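Local structure of DNA-binding response regulator, merR family (Colwellia psychrerythraea, 3CNB) at residues Leu24-Phe27 with Leu28-Phe32; Lys77-Pro80 with Ala81-Asn84; Ala93-Asp96 with Asp97-Ser100; Leu119-Lys122 with Thr123-Leu127. The protein probably acts as a DNA-binding response regulator, and the part crystallised here is its signal receiver domain, of the CheY type. All blocks are in the same frame, centred on the assembly; numbering follows the deposited sequence.

Contact 1: residues Leu24-Phe27 with Leu28-Phe32; sequences LTQF and LENLF
Q26 NE2 donates to two partners, N30 OD1 at 3.0 Å, one turn on along helix 18-31, and water 1. N30 OD1 lies in the plane of the Q26 amide, but the donor stands 36° above the carbonyl plane of N30, away from a lone pair. The Q26 chain reaches this position by bending at its second torsion (chi2 58°), which turns the amide toward N30. E29 joins the same polar patch through two waters. Water 2 donates to both Q26 OE1 and E29 OE1, at 2.6 Å from the former; water 1 donates to E29 OE1 at 2.7 Å. Both ends of the amide are thus engaged, which favours one setting of its flip, and E29 OE1 receives two water protons. Beneath, the backbone repeats i to i+4 bonds, among them E29 N to T25 O and N30 N to Q26 O.

The apolar flank is held by van der Waals contacts. L24 and L28 run alongside each other in the same direction, with CG of L24 4.1 Å from CD1 of L28. F27 and L31 do likewise, F27 CE2 meeting L31 CD1 at 4.2 Å, and the F27 ring also packs edge-to-face with F117. L24 and L28 turn to I13 of the sheet, whereas F27 and L31 touch helix 117-129. A water-bridged outer face backed by such an apolar inner one is characteristic of an amphipathic helix, here that of the beta-alpha-beta unit from strand 10-14 to strand 36-40 in the receiver fold.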
# COMPACT_ATOMS: atom_id res chain seq x y z
N LEU A 24 -1.18 -7.25 9.06
CA LEU A 24 -1.81 -6.16 8.31
C LEU A 24 -3.09 -6.62 7.62
O LEU A 24 -4.08 -5.90 7.59
CB LEU A 24 -0.83 -5.56 7.30
CG LEU A 24 -1.27 -4.33 6.50
CD1 LEU A 24 -1.68 -3.19 7.42
CD2 LEU A 24 -0.18 -3.89 5.57
N THR A 25 -3.07 -7.83 7.07
CA THR A 25 -4.25 -8.38 6.37
C THR A 25 -5.38 -8.59 7.36
O THR A 25 -6.51 -8.22 7.08
CB THR A 25 -3.94 -9.75 5.66
OG1 THR A 25 -2.93 -9.54 4.66
CG2 THR A 25 -5.17 -10.31 4.98
N GLN A 26 -5.05 -9.16 8.52
CA GLN A 26 -6.05 -9.44 9.55
C GLN A 26 -6.65 -8.17 10.12
O GLN A 26 -7.86 -8.07 10.29
CB GLN A 26 -5.41 -10.24 10.69
CG GLN A 26 -6.40 -10.78 11.70
CD GLN A 26 -7.43 -11.67 11.08
OE1 GLN A 26 -7.11 -12.72 10.55
NE2 GLN A 26 -8.69 -11.26 11.16
N PHE A 27 -5.78 -7.21 10.42
CA PHE A 27 -6.21 -5.86 10.81
C PHE A 27 -7.18 -5.22 9.80
O PHE A 27 -8.21 -4.64 10.19
CB PHE A 27 -4.99 -4.96 11.00
CG PHE A 27 -5.35 -3.56 11.45
CD1 PHE A 27 -5.67 -3.32 12.79
CD2 PHE A 27 -5.39 -2.52 10.54
CE1 PHE A 27 -6.00 -2.04 13.22
CE2 PHE A 27 -5.71 -1.23 10.96
CZ PHE A 27 -6.02 -1.00 12.31
N LEU A 28 -6.84 -5.30 8.52
CA LEU A 28 -7.68 -4.68 7.52
C LEU A 28 -8.97 -5.45 7.26
O LEU A 28 -9.98 -4.85 6.90
CB LEU A 28 -6.89 -4.44 6.23
CG LEU A 28 -5.75 -3.44 6.26
CD1 LEU A 28 -5.00 -3.49 4.90
CD2 LEU A 28 -6.29 -2.07 6.53
N GLU A 29 -8.96 -6.78 7.44
CA GLU A 29 -10.21 -7.58 7.39
C GLU A 29 -11.13 -7.29 8.57
O GLU A 29 -12.35 -7.27 8.39
CB GLU A 29 -9.92 -9.09 7.31
CG GLU A 29 -9.27 -9.49 5.97
CD GLU A 29 -8.93 -10.96 5.85
OE1 GLU A 29 -8.74 -11.64 6.88
OE2 GLU A 29 -8.84 -11.42 4.69
N ASN A 30 -10.56 -7.12 9.76
CA ASN A 30 -11.30 -6.66 10.94
C ASN A 30 -11.99 -5.33 10.66
O ASN A 30 -13.16 -5.17 10.93
CB ASN A 30 -10.37 -6.49 12.16
CG ASN A 30 -9.81 -7.81 12.67
OD1 ASN A 30 -10.22 -8.88 12.23
ND2 ASN A 30 -8.84 -7.74 13.58
N LEU A 31 -11.24 -4.39 10.08
CA LEU A 31 -11.71 -3.03 9.77
C LEU A 31 -12.76 -3.02 8.66
O LEU A 31 -13.72 -2.26 8.72
CB LEU A 31 -10.53 -2.17 9.33
CG LEU A 31 -10.25 -0.81 9.96
CD1 LEU A 31 -9.24 -0.08 9.09
CD2 LEU A 31 -11.52 0.03 10.14
N PHE A 32 -12.56 -3.84 7.64
CA PHE A 32 -13.48 -3.86 6.50
C PHE A 32 -13.90 -5.30 6.22
O PHE A 32 -13.29 -5.94 5.37
CB PHE A 32 -12.80 -3.29 5.23
CG PHE A 32 -12.24 -1.90 5.38
CD1 PHE A 32 -10.86 -1.69 5.42
CD2 PHE A 32 -13.09 -0.79 5.43
CE1 PHE A 32 -10.33 -0.41 5.54
CE2 PHE A 32 -12.56 0.51 5.55
CZ PHE A 32 -11.18 0.70 5.61
O HOH W 1 -10.63 -12.16 8.80
O HOH W 2 -6.39 -13.03 8.04

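Contact 2: residues Lys77-Pro80 with Ala81-Asn84; sequences KSTP and ATAN
K77 curls its side chain back over the turn that follows helix 69-77 and ends on the carbonyl oxygen of A83. From CB the chain sets out with CG beside the backbone N and anti to the carbonyl carbon of K77, and contact with A83 O begins at CD; bends at the second and third torsions (chi2 -64°, chi3 -67°) bring CD to 3.7 Å from A83 O. CE comes closer, 3.3 Å from A83 O, and NZ completes the approach with a hydrogen bond of 2.8 Å to A83 O. The ammonium is tilted 21° from the carbonyl plane, and it has a second acceptor in the carbonyl of I85, just before strand 86-91. With an alanine here, the carbonyls of A83 and I85 would probably lose their shared donor, and the loop end would be tied less firmly to the helix.

The turn between these ends is closed by its backbone: T82 N donates to T79 O at 3.0 Å, from well above the carbonyl plane. T79 and T82 run side by side, T79 CB 3.6 Å from T82 OG1. Each hydroxyl turns back to the helix, T79 OG1 bonding to the carbonyl of R75 and T82 OG1 to that of I76. Lysine and both threonines therefore engage main-chain carbonyls, and the chemistry implies a loop fastened by donors to backbone oxygens, where the negative ends of two carbonyl dipoles probably stabilise the charge of K77.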
# COMPACT_ATOMS: atom_id res chain seq x y z
N LYS A 77 0.61 5.55 -10.11
CA LYS A 77 -0.10 6.84 -10.07
C LYS A 77 -0.04 7.65 -11.37
O LYS A 77 -0.78 8.62 -11.52
CB LYS A 77 0.40 7.68 -8.87
CG LYS A 77 0.09 7.04 -7.50
CD LYS A 77 -1.42 6.94 -7.26
CE LYS A 77 -2.11 8.30 -7.09
NZ LYS A 77 -3.53 8.08 -6.69
N SER A 78 0.81 7.25 -12.32
CA SER A 78 0.93 7.99 -13.59
C SER A 78 0.33 7.26 -14.80
O SER A 78 0.43 7.76 -15.92
CB SER A 78 2.38 8.34 -13.89
OG SER A 78 3.17 7.17 -13.99
N THR A 79 -0.27 6.10 -14.58
CA THR A 79 -0.87 5.31 -15.65
C THR A 79 -2.37 5.39 -15.49
O THR A 79 -2.87 5.12 -14.39
CB THR A 79 -0.39 3.83 -15.59
OG1 THR A 79 1.04 3.79 -15.66
CG2 THR A 79 -0.96 2.96 -16.71
N PRO A 80 -3.08 5.77 -16.57
CA PRO A 80 -4.52 5.97 -16.55
C PRO A 80 -5.31 4.89 -15.83
O PRO A 80 -6.19 5.22 -15.03
CB PRO A 80 -4.88 6.00 -18.04
CG PRO A 80 -3.68 6.63 -18.67
CD PRO A 80 -2.50 6.12 -17.89
N ALA A 81 -4.99 3.63 -16.10
CA ALA A 81 -5.79 2.52 -15.58
C ALA A 81 -5.70 2.42 -14.06
O ALA A 81 -6.64 1.96 -13.40
CB ALA A 81 -5.38 1.20 -16.23
N THR A 82 -4.58 2.87 -13.51
CA THR A 82 -4.30 2.65 -12.09
C THR A 82 -4.19 3.96 -11.30
O THR A 82 -3.97 3.92 -10.09
CB THR A 82 -2.99 1.85 -11.93
OG1 THR A 82 -1.97 2.51 -12.68
CG2 THR A 82 -3.12 0.41 -12.42
N ALA A 83 -4.34 5.10 -11.98
CA ALA A 83 -4.09 6.42 -11.38
C ALA A 83 -4.94 6.72 -10.16
O ALA A 83 -4.49 7.43 -9.26
CB ALA A 83 -4.28 7.51 -12.40
N ASN A 84 -6.15 6.16 -10.10
CA ASN A 84 -7.07 6.38 -8.98
C ASN A 84 -6.92 5.48 -7.75
O ASN A 84 -7.62 5.66 -6.74
CB ASN A 84 -8.52 6.37 -9.48
CG ASN A 84 -8.83 7.59 -10.32
OD1 ASN A 84 -8.50 8.71 -9.94
ND2 ASN A 84 -9.43 7.37 -11.47

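Contact 3: residues Ala93-Asp96 with Asp97-Ser100; sequences ALTD and DNVS
This is a helix N-terminal cap on the surface of the domain, where the loop leaving strand 86-91 turns into helix 96-104, and T95 occupies the N-cap position. T95 OG1 accepts from N98 N at 3.2 Å, in a nearly straight bond (168° at the hydrogen). The hydroxyl sits between the backbone N and the carbonyl carbon (chi1 69°), and this rotation turns it to the open first turn of the helix. The T95 carbonyl begins the regular pattern, its O taking V99 N at 3.1 Å.

The N98 side chain folds back across the threonine: CB and CG each lie 3.6 Å from T95 OG1, and ND2 comes no nearer than 3.7 Å to the same hydroxyl. A glycine in place of N98 would keep the capping N-H but is likely to uncover one flank of the T95 hydroxyl and leave the first turn freer to flex.

One residue further on, S100 grips D96 O twice. S100 N and S100 OG both donate to it, each at 2.9 Å, and they come from opposite faces of the carbonyl plane, so that the serine hydroxyl is bound back onto its own helix. On the inner flank L94 CD2 meets V99 CG2 at 3.5 Å, and both residues also touch C110 of strand 109-112. A threonine whose hydroxyl receives the N-H three residues on, with an apolar contact between the residue before it and the one four after it, is the classic N-cap accompanied by a hydrophobic staple.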
# COMPACT_ATOMS: atom_id res chain seq x y z
N ALA A 93 13.12 2.39 8.08
CA ALA A 93 13.73 3.67 8.40
C ALA A 93 13.09 4.83 7.61
O ALA A 93 13.46 5.07 6.45
CB ALA A 93 15.26 3.62 8.20
N LEU A 94 12.12 5.51 8.22
CA LEU A 94 11.61 6.79 7.71
C LEU A 94 12.70 7.84 7.76
O LEU A 94 13.27 8.11 8.83
CB LEU A 94 10.46 7.34 8.56
CG LEU A 94 8.96 7.07 8.44
CD1 LEU A 94 8.18 8.18 9.13
CD2 LEU A 94 8.51 6.96 7.02
N THR A 95 13.02 8.41 6.61
CA THR A 95 13.70 9.69 6.57
C THR A 95 12.75 10.63 5.85
O THR A 95 11.82 10.19 5.18
CB THR A 95 15.04 9.64 5.83
OG1 THR A 95 14.81 9.44 4.44
CG2 THR A 95 15.93 8.54 6.35
N ASP A 96 13.00 11.93 5.97
CA ASP A 96 12.15 12.92 5.35
C ASP A 96 12.36 13.03 3.84
O ASP A 96 11.44 13.40 3.13
CB ASP A 96 12.26 14.26 6.06
CG ASP A 96 11.57 14.24 7.43
OD1 ASP A 96 10.42 13.73 7.52
OD2 ASP A 96 12.18 14.74 8.41
N ASP A 97 13.54 12.68 3.37
CA ASP A 97 13.78 12.54 1.94
C ASP A 97 12.93 11.40 1.33
O ASP A 97 12.31 11.60 0.30
CB ASP A 97 15.27 12.33 1.65
CG ASP A 97 15.62 12.60 0.19
OD1 ASP A 97 15.60 13.80 -0.21
OD2 ASP A 97 15.93 11.63 -0.55
N ASN A 98 12.89 10.23 1.97
CA ASN A 98 12.06 9.11 1.49
C ASN A 98 10.55 9.37 1.51
O ASN A 98 9.83 9.01 0.57
CB ASN A 98 12.38 7.84 2.28
CG ASN A 98 13.70 7.19 1.86
OD1 ASN A 98 14.29 7.53 0.83
ND2 ASN A 98 14.16 6.24 2.66
N VAL A 99 10.07 9.98 2.59
CA VAL A 99 8.69 10.46 2.67
C VAL A 99 8.38 11.50 1.59
O VAL A 99 7.40 11.37 0.86
CB VAL A 99 8.35 11.04 4.08
CG1 VAL A 99 6.95 11.68 4.10
CG2 VAL A 99 8.41 9.95 5.12
N SER A 100 9.21 12.52 1.48
CA SER A 100 9.00 13.57 0.48
C SER A 100 8.98 12.99 -0.93
O SER A 100 8.18 13.41 -1.75
CB SER A 100 10.07 14.66 0.59
OG SER A 100 9.91 15.42 1.78

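Contact 4: residues Leu119-Lys122 with Thr123-Leu127; sequences LLEK and TIKQL
T123 returns to L119 with two donors on one oxygen. Its OG1 lies 2.7 Å from L119 O, 47° above the carbonyl plane, while T123 N reaches the same L119 O at 2.9 Å, nearly along the C=O axis. The hydroxyl can do so because it is anti to the carbonyl carbon (chi1 -58°), beside its own backbone N; L119 CD1 approaches it as well, at 3.6 Å.

I124 follows, its N donating to L120 O in an almost straight bond. Its branch CG2 lies 3.3 Å from L120 O, and the two hydrocarbon chains meet only loosely through L120 CD1. These two residues belong to the buried flank of helix 117-129, the last helix of the CheY-like receiver fold: L120 rests on M59 and I124 on V57, both of strand 57-61, and they also touch helix 18-31 through L24, F27 and L31.

K125 lies on the outer side. Its backbone bond to E121 O is weak, at 3.5 Å, and CG packs against that carbonyl oxygen. Beyond it the chain bends twice and crosses the E121 carboxylate obliquely, bringing CE 3.4 Å from E121 OE1 and NZ 3.6 Å from the same oxygen. The salt bridge is therefore a long one, with the methylene nearer to the acid than the ammonium, and its attraction is probably modest. Q126 N then donates to K122 O at 3.0 Å, and Q126 CB lies beside that carbonyl while the rest of the side chain leads away from the preceding turn.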
# COMPACT_ATOMS: atom_id res chain seq x y z
N LEU A 119 -3.24 5.41 14.01
CA LEU A 119 -3.19 6.35 12.90
C LEU A 119 -3.65 5.73 11.56
O LEU A 119 -4.42 6.35 10.81
CB LEU A 119 -1.79 6.92 12.80
CG LEU A 119 -1.48 7.92 11.67
CD1 LEU A 119 -2.43 9.14 11.67
CD2 LEU A 119 -0.02 8.34 11.76
N LEU A 120 -3.21 4.51 11.27
CA LEU A 120 -3.63 3.81 10.06
C LEU A 120 -5.13 3.59 9.97
O LEU A 120 -5.72 3.81 8.92
CB LEU A 120 -2.89 2.48 9.90
CG LEU A 120 -3.38 1.64 8.70
CD1 LEU A 120 -2.89 2.26 7.36
CD2 LEU A 120 -3.00 0.15 8.81
N GLU A 121 -5.74 3.16 11.07
CA GLU A 121 -7.19 2.97 11.15
C GLU A 121 -7.96 4.23 10.69
O GLU A 121 -8.84 4.13 9.84
CB GLU A 121 -7.59 2.56 12.57
CG GLU A 121 -9.04 2.05 12.71
CD GLU A 121 -10.03 3.10 13.22
OE1 GLU A 121 -11.19 2.72 13.50
OE2 GLU A 121 -9.65 4.29 13.36
N LYS A 122 -7.60 5.39 11.24
CA LYS A 122 -8.21 6.68 10.90
C LYS A 122 -7.94 7.05 9.45
O LYS A 122 -8.86 7.43 8.72
CB LYS A 122 -7.59 7.78 11.76
CG LYS A 122 -8.29 9.13 11.70
CD LYS A 122 -9.03 9.36 12.99
CE LYS A 122 -9.46 10.80 13.15
NZ LYS A 122 -9.81 11.01 14.57
N THR A 123 -6.67 6.93 9.06
CA THR A 123 -6.16 7.35 7.75
C THR A 123 -6.82 6.60 6.61
O THR A 123 -7.42 7.22 5.74
CB THR A 123 -4.63 7.19 7.66
OG1 THR A 123 -4.02 7.96 8.69
CG2 THR A 123 -4.10 7.69 6.32
N ILE A 124 -6.76 5.27 6.63
CA ILE A 124 -7.34 4.48 5.54
C ILE A 124 -8.85 4.66 5.40
O ILE A 124 -9.35 4.73 4.29
CB ILE A 124 -6.93 2.96 5.57
CG1 ILE A 124 -7.27 2.28 4.24
CG2 ILE A 124 -7.59 2.22 6.75
CD1 ILE A 124 -6.64 0.88 4.07
N LYS A 125 -9.56 4.76 6.52
CA LYS A 125 -11.01 5.02 6.49
C LYS A 125 -11.31 6.38 5.83
O LYS A 125 -12.17 6.48 4.96
CB LYS A 125 -11.59 4.97 7.90
CG LYS A 125 -11.65 3.58 8.50
CD LYS A 125 -12.88 3.42 9.37
CE LYS A 125 -12.71 4.02 10.75
NZ LYS A 125 -13.96 3.87 11.56
N GLN A 126 -10.60 7.41 6.26
CA GLN A 126 -10.71 8.73 5.64
C GLN A 126 -10.51 8.64 4.13
O GLN A 126 -11.38 9.05 3.36
CB GLN A 126 -9.69 9.69 6.25
CG GLN A 126 -9.99 11.16 5.99
CD GLN A 126 -9.03 11.78 5.00
OE1 GLN A 126 -7.81 11.61 5.10
NE2 GLN A 126 -9.57 12.51 4.03
N LEU A 127 -9.36 8.11 3.72
CA LEU A 127 -9.01 8.04 2.29
C LEU A 127 -10.02 7.29 1.44
O LEU A 127 -10.28 7.69 0.30
CB LEU A 127 -7.59 7.47 2.08
CG LEU A 127 -6.45 8.36 2.58
CD1 LEU A 127 -5.15 7.58 2.70
CD2 LEU A 127 -6.26 9.61 1.69

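The four contacts follow one another along a single receiver domain built on a parallel five-stranded sheet. Contacts 1 and 4 lie on helices 18-31 and 117-129, with centres 12 Å apart, and they pack directly: L31 CD1 meets I124 CG2 at 3.7 Å, so the first and last helices share an apolar seam. Contact 2, in the loop between helix 69-77 and strand 86-91, is about 25 Å from contact 1, centre to centre, across the chain's middle. Contact 3 starts helix 96-104 and lies 20 to 26 Å from the others. Contacts 2 and 3 lie at separate loop-helix junctions, so only the helix pair of contacts 1 and 4 joins these local arrangements.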